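Long-range contact in L-ornithine 5-monooxygenase (Pseudomonas aeruginosa, PDB 3S5W), which uses FAD, NADPH and molecular oxygen to hydroxylate the side-chain nitrogen of L-ornithine, the first step towards hydroxamate siderophores such as pyoverdin: residues A[31-42]-A[59-70]. Sequence-based numbering, arbitrary orientation.
Sequences HDLIGVGFGPSN and LEVLFLDKQGDY. With FAD (flavin-adenine dinucleotide), chain C.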
ATOM      1  N   HIS A  31     -14.603  17.572 -16.507  1.00 40.94           N
ATOM      2  CA  HIS A  31     -14.824  16.170 -16.113  1.00 38.79           C
ATOM      3  C   HIS A  31     -15.746  16.091 -14.922  1.00 36.88           C
ATOM      4  O   HIS A  31     -15.860  17.042 -14.146  1.00 36.29           O
ATOM      5  CB  HIS A  31     -13.486  15.465 -15.844  1.00 38.58           C
ATOM      6  CG  HIS A  31     -12.551  15.509 -17.017  1.00 39.87           C
ATOM      7  ND1 HIS A  31     -12.664  14.650 -18.088  1.00 42.25           N
ATOM      8  CD2 HIS A  31     -11.521  16.341 -17.306  1.00 40.83           C
ATOM      9  CE1 HIS A  31     -11.733  14.939 -18.982  1.00 43.04           C
ATOM     10  NE2 HIS A  31     -11.019  15.956 -18.526  1.00 42.72           N
ATOM     11  N   ASP A  32     -16.428  14.955 -14.788  1.00 35.66           N
ATOM     12  CA  ASP A  32     -17.246  14.690 -13.612  1.00 34.56           C
ATOM     13  C   ASP A  32     -16.375  14.259 -12.424  1.00 33.57           C
ATOM     14  O   ASP A  32     -16.619  14.677 -11.293  1.00 32.83           O
ATOM     15  CB  ASP A  32     -18.321  13.631 -13.926  1.00 34.99           C
ATOM     16  CG  ASP A  32     -19.423  14.173 -14.842  1.00 37.21           C
ATOM     17  OD1 ASP A  32     -20.006  15.222 -14.495  1.00 37.99           O
ATOM     18  OD2 ASP A  32     -19.714  13.547 -15.887  1.00 36.77           O
ATOM     19  N   LEU A  33     -15.361  13.433 -12.706  1.00 31.86           N
ATOM     20  CA  LEU A  33     -14.459  12.922 -11.677  1.00 30.25           C
ATOM     21  C   LEU A  33     -13.069  12.782 -12.224  1.00 28.80           C
ATOM     22  O   LEU A  33     -12.864  12.240 -13.320  1.00 29.13           O
ATOM     23  CB  LEU A  33     -14.928  11.535 -11.166  1.00 30.22           C
ATOM     24  CG  LEU A  33     -14.092  10.897 -10.032  1.00 30.09           C
ATOM     25  CD1 LEU A  33     -14.319  11.612  -8.666  1.00 30.23           C
ATOM     26  CD2 LEU A  33     -14.375   9.380  -9.952  1.00 31.11           C
ATOM     27  N   ILE A  34     -12.102  13.244 -11.452  1.00 27.89           N
ATOM     28  CA  ILE A  34     -10.727  12.868 -11.695  1.00 27.57           C
ATOM     29  C   ILE A  34     -10.199  12.160 -10.443  1.00 27.64           C
ATOM     30  O   ILE A  34     -10.481  12.586  -9.336  1.00 26.63           O
ATOM     31  CB  ILE A  34      -9.831  14.084 -12.078  1.00 27.90           C
ATOM     32  CG1 ILE A  34     -10.368  14.743 -13.353  1.00 27.61           C
ATOM     33  CG2 ILE A  34      -8.343  13.656 -12.276  1.00 27.47           C
ATOM     34  CD1 ILE A  34      -9.523  15.952 -13.814  1.00 31.02           C
ATOM     35  N   GLY A  35      -9.436  11.086 -10.662  1.00 27.68           N
ATOM     36  CA  GLY A  35      -8.803  10.355  -9.577  1.00 26.86           C
ATOM     37  C   GLY A  35      -7.304  10.488  -9.603  1.00 26.02           C
ATOM     38  O   GLY A  35      -6.687  10.454 -10.664  1.00 26.87           O
ATOM     39  N   VAL A  36      -6.723  10.661  -8.421  1.00 25.10           N
ATOM     40  CA  VAL A  36      -5.293  10.619  -8.259  1.00 25.38           C
ATOM     41  C   VAL A  36      -4.940   9.160  -7.935  1.00 25.19           C
ATOM     42  O   VAL A  36      -5.306   8.655  -6.843  1.00 24.95           O
ATOM     43  CB  VAL A  36      -4.837  11.521  -7.110  1.00 24.77           C
ATOM     44  CG1 VAL A  36      -3.316  11.518  -7.015  1.00 25.97           C
ATOM     45  CG2 VAL A  36      -5.388  12.935  -7.284  1.00 27.18           C
ATOM     46  N   GLY A  37      -4.254   8.514  -8.875  1.00 24.65           N
ATOM     47  CA  GLY A  37      -3.864   7.102  -8.786  1.00 23.46           C
ATOM     48  C   GLY A  37      -4.827   6.180  -9.520  1.00 22.91           C
ATOM     49  O   GLY A  37      -6.033   6.450  -9.626  1.00 21.74           O
ATOM     50  N   PHE A  38      -4.284   5.091 -10.047  1.00 22.78           N
ATOM     51  CA  PHE A  38      -5.124   4.044 -10.611  1.00 23.15           C
ATOM     52  C   PHE A  38      -4.626   2.692 -10.088  1.00 23.42           C
ATOM     53  O   PHE A  38      -4.408   1.751 -10.855  1.00 24.51           O
ATOM     54  CB  PHE A  38      -5.139   4.082 -12.155  1.00 22.65           C
ATOM     55  CG  PHE A  38      -6.381   3.451 -12.763  1.00 22.40           C
ATOM     56  CD1 PHE A  38      -7.645   3.677 -12.187  1.00 25.15           C
ATOM     57  CD2 PHE A  38      -6.296   2.645 -13.895  1.00 22.64           C
ATOM     58  CE1 PHE A  38      -8.802   3.134 -12.735  1.00 24.75           C
ATOM     59  CE2 PHE A  38      -7.456   2.082 -14.466  1.00 22.36           C
ATOM     60  CZ  PHE A  38      -8.712   2.324 -13.869  1.00 23.49           C
ATOM     61  N   GLY A  39      -4.408   2.631  -8.776  1.00 23.53           N
ATOM     62  CA  GLY A  39      -4.176   1.348  -8.093  1.00 23.16           C
ATOM     63  C   GLY A  39      -5.517   0.691  -7.760  1.00 22.58           C
ATOM     64  O   GLY A  39      -6.591   1.174  -8.176  1.00 22.51           O
ATOM     65  N   PRO A  40      -5.481  -0.405  -6.968  1.00 22.30           N
ATOM     66  CA  PRO A  40      -6.692  -1.139  -6.632  1.00 21.81           C
ATOM     67  C   PRO A  40      -7.865  -0.284  -6.162  1.00 21.86           C
ATOM     68  O   PRO A  40      -8.989  -0.549  -6.563  1.00 22.12           O
ATOM     69  CB  PRO A  40      -6.228  -2.112  -5.524  1.00 22.65           C
ATOM     70  CG  PRO A  40      -4.764  -2.384  -5.874  1.00 22.01           C
ATOM     71  CD  PRO A  40      -4.251  -1.117  -6.565  1.00 22.53           C
ATOM     72  N   SER A  41      -7.623   0.744  -5.341  1.00 22.16           N
ATOM     73  CA  SER A  41      -8.746   1.554  -4.851  1.00 22.73           C
ATOM     74  C   SER A  41      -9.526   2.185  -6.015  1.00 23.30           C
ATOM     75  O   SER A  41     -10.749   2.134  -6.062  1.00 22.84           O
ATOM     76  CB  SER A  41      -8.267   2.647  -3.890  1.00 22.83           C
ATOM     77  OG  SER A  41      -7.944   2.077  -2.645  1.00 24.96           O
ATOM     78  N   ASN A  42      -8.805   2.813  -6.932  1.00 22.97           N
ATOM     79  CA  ASN A  42      -9.481   3.508  -8.011  1.00 23.50           C
ATOM     80  C   ASN A  42      -9.890   2.603  -9.157  1.00 23.25           C
ATOM     81  O   ASN A  42     -10.857   2.900  -9.840  1.00 24.63           O
ATOM     82  CB  ASN A  42      -8.686   4.727  -8.469  1.00 24.05           C
ATOM     83  CG  ASN A  42      -8.850   5.917  -7.512  1.00 25.28           C
ATOM     84  OD1 ASN A  42      -9.722   5.925  -6.632  1.00 26.96           O
ATOM     85  ND2 ASN A  42      -8.037   6.935  -7.710  1.00 26.97           N
ATOM     86  N   LEU A  59     -20.671   8.655 -16.507  1.00 41.89           N
ATOM     87  CA  LEU A  59     -20.005   9.910 -16.123  1.00 41.21           C
ATOM     88  C   LEU A  59     -18.747  10.117 -16.948  1.00 41.06           C
ATOM     89  O   LEU A  59     -18.260   9.181 -17.581  1.00 41.41           O
ATOM     90  CB  LEU A  59     -19.676   9.945 -14.624  1.00 41.05           C
ATOM     91  CG  LEU A  59     -20.826   9.968 -13.613  1.00 40.69           C
ATOM     92  CD1 LEU A  59     -20.294   9.821 -12.203  1.00 38.33           C
ATOM     93  CD2 LEU A  59     -21.696  11.229 -13.722  1.00 41.08           C
ATOM     94  N   GLU A  60     -18.239  11.348 -16.959  1.00 40.39           N
ATOM     95  CA  GLU A  60     -16.991  11.678 -17.643  1.00 40.58           C
ATOM     96  C   GLU A  60     -15.828  11.590 -16.646  1.00 38.87           C
ATOM     97  O   GLU A  60     -15.627  12.503 -15.840  1.00 38.68           O
ATOM     98  CB  GLU A  60     -17.078  13.081 -18.267  1.00 41.11           C
ATOM     99  CG  GLU A  60     -17.535  13.076 -19.731  1.00 46.86           C
ATOM    100  CD  GLU A  60     -16.382  12.826 -20.693  1.00 53.13           C
ATOM    101  OE1 GLU A  60     -15.258  13.295 -20.408  1.00 57.22           O
ATOM    102  OE2 GLU A  60     -16.594  12.164 -21.733  1.00 56.26           O
ATOM    103  N   VAL A  61     -15.061  10.496 -16.712  1.00 37.22           N
ATOM    104  CA  VAL A  61     -14.112  10.151 -15.635  1.00 35.86           C
ATOM    105  C   VAL A  61     -12.676   9.906 -16.140  1.00 33.91           C
ATOM    106  O   VAL A  61     -12.479   9.295 -17.186  1.00 33.84           O
ATOM    107  CB  VAL A  61     -14.649   8.928 -14.785  1.00 35.81           C
ATOM    108  CG1 VAL A  61     -13.716   8.583 -13.661  1.00 37.52           C
ATOM    109  CG2 VAL A  61     -16.038   9.224 -14.210  1.00 36.91           C
ATOM    110  N   LEU A  62     -11.692  10.398 -15.392  1.00 31.99           N
ATOM    111  CA  LEU A  62     -10.276  10.087 -15.630  1.00 31.44           C
ATOM    112  C   LEU A  62      -9.561   9.655 -14.349  1.00 30.03           C
ATOM    113  O   LEU A  62      -9.772  10.240 -13.282  1.00 29.53           O
ATOM    114  CB  LEU A  62      -9.506  11.289 -16.187  1.00 31.82           C
ATOM    115  CG  LEU A  62      -9.778  11.814 -17.599  1.00 33.93           C
ATOM    116  CD1 LEU A  62      -8.856  13.013 -17.836  1.00 36.28           C
ATOM    117  CD2 LEU A  62      -9.525  10.754 -18.633  1.00 33.73           C
ATOM    118  N   PHE A  63      -8.682   8.666 -14.475  1.00 28.37           N
ATOM    119  CA  PHE A  63      -7.800   8.309 -13.363  1.00 27.14           C
ATOM    120  C   PHE A  63      -6.383   8.454 -13.814  1.00 26.52           C
ATOM    121  O   PHE A  63      -6.000   7.832 -14.789  1.00 27.70           O
ATOM    122  CB  PHE A  63      -8.066   6.870 -12.904  1.00 27.33           C
ATOM    123  CG  PHE A  63      -9.453   6.659 -12.402  1.00 26.38           C
ATOM    124  CD1 PHE A  63      -9.787   6.974 -11.070  1.00 25.74           C
ATOM    125  CD2 PHE A  63     -10.443   6.171 -13.257  1.00 26.28           C
ATOM    126  CE1 PHE A  63     -11.086   6.804 -10.621  1.00 26.10           C
ATOM    127  CE2 PHE A  63     -11.728   5.975 -12.797  1.00 26.37           C
ATOM    128  CZ  PHE A  63     -12.058   6.297 -11.488  1.00 25.02           C
ATOM    129  N   LEU A  64      -5.610   9.277 -13.114  1.00 26.10           N
ATOM    130  CA  LEU A  64      -4.224   9.560 -13.479  1.00 27.31           C
ATOM    131  C   LEU A  64      -3.254   8.782 -12.608  1.00 27.10           C
ATOM    132  O   LEU A  64      -3.400   8.781 -11.381  1.00 28.24           O
ATOM    133  CB  LEU A  64      -3.922  11.067 -13.340  1.00 27.74           C
ATOM    134  CG  LEU A  64      -4.887  12.108 -13.939  1.00 31.88           C
ATOM    135  CD1 LEU A  64      -4.254  13.511 -13.879  1.00 33.79           C
ATOM    136  CD2 LEU A  64      -5.364  11.785 -15.338  1.00 34.22           C
ATOM    137  N   ASP A  65      -2.294   8.103 -13.221  1.00 26.20           N
ATOM    138  CA  ASP A  65      -1.298   7.398 -12.447  1.00 26.21           C
ATOM    139  C   ASP A  65       0.083   7.751 -12.929  1.00 25.20           C
ATOM    140  O   ASP A  65       0.361   7.712 -14.124  1.00 25.29           O
ATOM    141  CB  ASP A  65      -1.507   5.869 -12.487  1.00 25.58           C
ATOM    142  CG  ASP A  65      -0.811   5.155 -11.322  1.00 26.24           C
ATOM    143  OD1 ASP A  65       0.441   5.037 -11.329  1.00 25.94           O
ATOM    144  OD2 ASP A  65      -1.514   4.722 -10.379  1.00 26.15           O
ATOM    145  N   LYS A  66       0.943   8.051 -11.977  1.00 24.69           N
ATOM    146  CA  LYS A  66       2.315   8.431 -12.267  1.00 25.83           C
ATOM    147  C   LYS A  66       3.154   7.326 -12.904  1.00 25.98           C
ATOM    148  O   LYS A  66       4.156   7.625 -13.541  1.00 25.29           O
ATOM    149  CB  LYS A  66       3.004   9.044 -11.047  1.00 25.60           C
ATOM    150  CG  LYS A  66       3.293   8.089  -9.903  1.00 28.42           C
ATOM    151  CD  LYS A  66       3.957   8.831  -8.730  1.00 31.08           C
ATOM    152  CE  LYS A  66       4.358   7.851  -7.633  1.00 34.70           C
ATOM    153  NZ  LYS A  66       5.059   8.563  -6.521  1.00 32.66           N
ATOM    154  N   GLN A  67       2.771   6.057 -12.723  1.00 25.07           N
ATOM    155  CA  GLN A  67       3.565   4.965 -13.330  1.00 25.20           C
ATOM    156  C   GLN A  67       3.342   4.947 -14.835  1.00 26.08           C
ATOM    157  O   GLN A  67       2.192   5.037 -15.290  1.00 25.18           O
ATOM    158  CB  GLN A  67       3.185   3.597 -12.758  1.00 24.89           C
ATOM    159  CG  GLN A  67       3.384   3.470 -11.246  1.00 25.32           C
ATOM    160  CD  GLN A  67       3.126   2.031 -10.797  1.00 26.23           C
ATOM    161  OE1 GLN A  67       3.765   1.101 -11.289  1.00 25.02           O
ATOM    162  NE2 GLN A  67       2.163   1.846  -9.921  1.00 26.47           N
ATOM    163  N   GLY A  68       4.438   4.832 -15.589  1.00 27.75           N
ATOM    164  CA  GLY A  68       4.371   4.774 -17.061  1.00 29.02           C
ATOM    165  C   GLY A  68       3.856   3.429 -17.523  1.00 29.94           C
ATOM    166  O   GLY A  68       3.140   3.321 -18.527  1.00 29.41           O
ATOM    167  N   ASP A  69       4.232   2.396 -16.777  1.00 29.56           N
ATOM    168  CA  ASP A  69       3.828   1.035 -17.050  1.00 30.23           C
ATOM    169  C   ASP A  69       3.394   0.482 -15.689  1.00 29.37           C
ATOM    170  O   ASP A  69       4.244   0.267 -14.826  1.00 27.66           O
ATOM    171  CB  ASP A  69       5.040   0.246 -17.567  1.00 31.52           C
ATOM    172  CG  ASP A  69       4.690  -1.184 -17.925  1.00 36.60           C
ATOM    173  OD1 ASP A  69       3.507  -1.491 -18.200  1.00 40.09           O
ATOM    174  OD2 ASP A  69       5.615  -2.010 -17.936  1.00 44.17           O
ATOM    175  N   TYR A  70       2.082   0.329 -15.492  1.00 27.01           N
ATOM    176  CA  TYR A  70       1.530   0.029 -14.149  1.00 26.85           C
ATOM    177  C   TYR A  70       1.959  -1.329 -13.577  1.00 25.41           C
ATOM    178  O   TYR A  70       1.798  -2.369 -14.219  1.00 23.94           O
ATOM    179  CB  TYR A  70      -0.004   0.124 -14.134  1.00 26.48           C
ATOM    180  CG  TYR A  70      -0.524  -0.255 -12.760  1.00 27.82           C
ATOM    181  CD1 TYR A  70      -0.964  -1.556 -12.496  1.00 27.00           C
ATOM    182  CD2 TYR A  70      -0.486   0.669 -11.697  1.00 24.91           C
ATOM    183  CE1 TYR A  70      -1.392  -1.921 -11.225  1.00 27.53           C
ATOM    184  CE2 TYR A  70      -0.934   0.316 -10.419  1.00 23.54           C
ATOM    185  CZ  TYR A  70      -1.362  -0.986 -10.189  1.00 26.60           C
ATOM    186  OH  TYR A  70      -1.765  -1.327  -8.927  1.00 23.89           O
TER
HETATM  187  PA  FAD C 450      -1.796   1.865  -4.256  1.00 23.63           P
HETATM  188  O1A FAD C 450      -0.603   2.224  -3.454  1.00 19.77           O
HETATM  189  O2A FAD C 450      -1.873   0.394  -4.699  1.00 19.53           O
HETATM  190  O5B FAD C 450      -1.857   2.785  -5.595  1.00 23.66           O
HETATM  191  C5B FAD C 450      -1.596   4.165  -5.495  1.00 21.39           C
HETATM  192  C4B FAD C 450      -1.315   4.604  -6.921  1.00 23.22           C
HETATM  193  O4B FAD C 450      -1.178   5.999  -6.910  1.00 26.67           O
HETATM  194  C3B FAD C 450       0.016   4.040  -7.409  1.00 23.62           C
HETATM  195  O3B FAD C 450      -0.186   3.279  -8.582  1.00 24.22           O
HETATM  196  C2B FAD C 450       0.887   5.277  -7.665  1.00 24.49           C
HETATM  197  O2B FAD C 450       1.624   5.179  -8.879  1.00 27.34           O
HETATM  198  C1B FAD C 450      -0.140   6.359  -7.809  1.00 25.52           C
HETATM  199  N9A FAD C 450       0.274   7.690  -7.378  1.00 27.25           N
HETATM  200  C8A FAD C 450       0.834   8.066  -6.161  1.00 30.44           C
HETATM  201  N7A FAD C 450       0.978   9.425  -6.178  1.00 29.15           N
HETATM  202  C5A FAD C 450       0.495   9.888  -7.362  1.00 28.77           C
HETATM  203  C6A FAD C 450       0.396  11.173  -7.896  1.00 30.58           C
HETATM  204  N6A FAD C 450       0.592  12.251  -7.121  1.00 28.73           N
HETATM  205  N1A FAD C 450      -0.148  11.316  -9.171  1.00 28.54           N
HETATM  206  C2A FAD C 450      -0.604  10.242  -9.908  1.00 27.82           C
HETATM  207  N3A FAD C 450      -0.508   8.960  -9.377  1.00 25.41           N
HETATM  208  C4A FAD C 450       0.037   8.802  -8.124  1.00 28.24           C
HETATM  209  N1  FAD C 450      -3.109  -5.477   0.868  1.00 22.48           N
HETATM  210  C2  FAD C 450      -3.817  -6.670   0.934  1.00 25.26           C
HETATM  211  O2  FAD C 450      -5.010  -6.665   1.186  1.00 23.60           O
HETATM  212  N3  FAD C 450      -3.184  -7.877   0.717  1.00 25.57           N
HETATM  213  C4  FAD C 450      -1.846  -7.936   0.417  1.00 28.10           C
HETATM  214  O4  FAD C 450      -1.329  -9.043   0.184  1.00 26.10           O
HETATM  215  C4X FAD C 450      -1.117  -6.733   0.364  1.00 25.20           C
HETATM  216  N5  FAD C 450       0.242  -6.759   0.082  1.00 26.11           N
HETATM  217  C5X FAD C 450       0.961  -5.576   0.043  1.00 27.52           C
HETATM  218  C6  FAD C 450       2.334  -5.617  -0.242  1.00 29.83           C
HETATM  219  C7  FAD C 450       3.082  -4.449  -0.288  1.00 29.86           C
HETATM  220  C7M FAD C 450       4.555  -4.573  -0.590  1.00 32.40           C
HETATM  221  C8  FAD C 450       2.460  -3.234  -0.021  1.00 28.19           C
HETATM  222  C8M FAD C 450       3.206  -1.931  -0.057  1.00 31.03           C
HETATM  223  C9  FAD C 450       1.099  -3.180   0.261  1.00 26.97           C
HETATM  224  C9A FAD C 450       0.324  -4.348   0.279  1.00 26.84           C
HETATM  225  N10 FAD C 450      -1.046  -4.315   0.564  1.00 23.80           N
HETATM  226  C10 FAD C 450      -1.753  -5.511   0.622  1.00 24.18           C
HETATM  227  C1' FAD C 450      -1.768  -3.042   0.883  1.00 23.37           C
HETATM  228  C2' FAD C 450      -2.000  -2.118  -0.330  1.00 23.22           C
HETATM  229  O2' FAD C 450      -2.070  -0.810   0.249  1.00 24.65           O
HETATM  230  C3' FAD C 450      -3.318  -2.471  -1.001  1.00 24.06           C
HETATM  231  O3' FAD C 450      -3.348  -3.844  -1.439  1.00 23.72           O
HETATM  232  C4' FAD C 450      -3.577  -1.594  -2.252  1.00 22.97           C
HETATM  233  O4' FAD C 450      -2.413  -1.591  -3.071  1.00 23.37           O
HETATM  234  C5' FAD C 450      -4.076  -0.158  -1.944  1.00 23.29           C
HETATM  235  O5' FAD C 450      -4.598   0.368  -3.149  1.00 26.29           O
HETATM  236  P   FAD C 450      -4.592   1.948  -3.500  1.00 24.11           P
HETATM  237  O1P FAD C 450      -5.079   2.036  -4.926  1.00 22.80           O
HETATM  238  O2P FAD C 450      -5.396   2.636  -2.431  1.00 20.51           O
HETATM  239  O3P FAD C 450      -3.051   2.347  -3.394  1.00 21.18           O
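Phe38 N donates to Asp65 OD2 in a nearly straight 2.8 Å bond on the anti lone pair. With its CG anti to the backbone N (chi1 -160°), Asp65 also meets the FAD ribose: OD2 accepts from O3B and OD1 from O2B, both at 2.7 Å. Gln67 N closes an Asx turn onto OD1, so backbone amides from both segments fix the carboxylate's rotation. At the far end Asp32 OD2 accepts from Glu60 N, while OD1 is salt-bridged to Arg182. Between them strands 33-36 and 61-65 pair in parallel, from Glu60 O, taking Asp32 N and Leu33 N, via Leu62 N to Leu33 O (3.0 Å), to Gly37 N on Leu64 O (2.7 Å). The Phe63 ring lies against Gly35 CA, with Asn42 O over one face; Asn42 ND2 bonds Gly37 O, tying the helix start to the turn. The Phe38 and Phe63 rings are nearly parallel but slid apart, centroids 5.0 Å apart, and Phe38 CD1 presses on Phe63 CB at 3.3 Å. This is the beta-alpha-beta unit of a Rossmann-type fold: Gly35, Gly37 and Gly39 let ring, ribose and pyrophosphate approach, Ser41 N and OG bind the phosphate, and the Asp65 carboxylate grips both ribose hydroxyls.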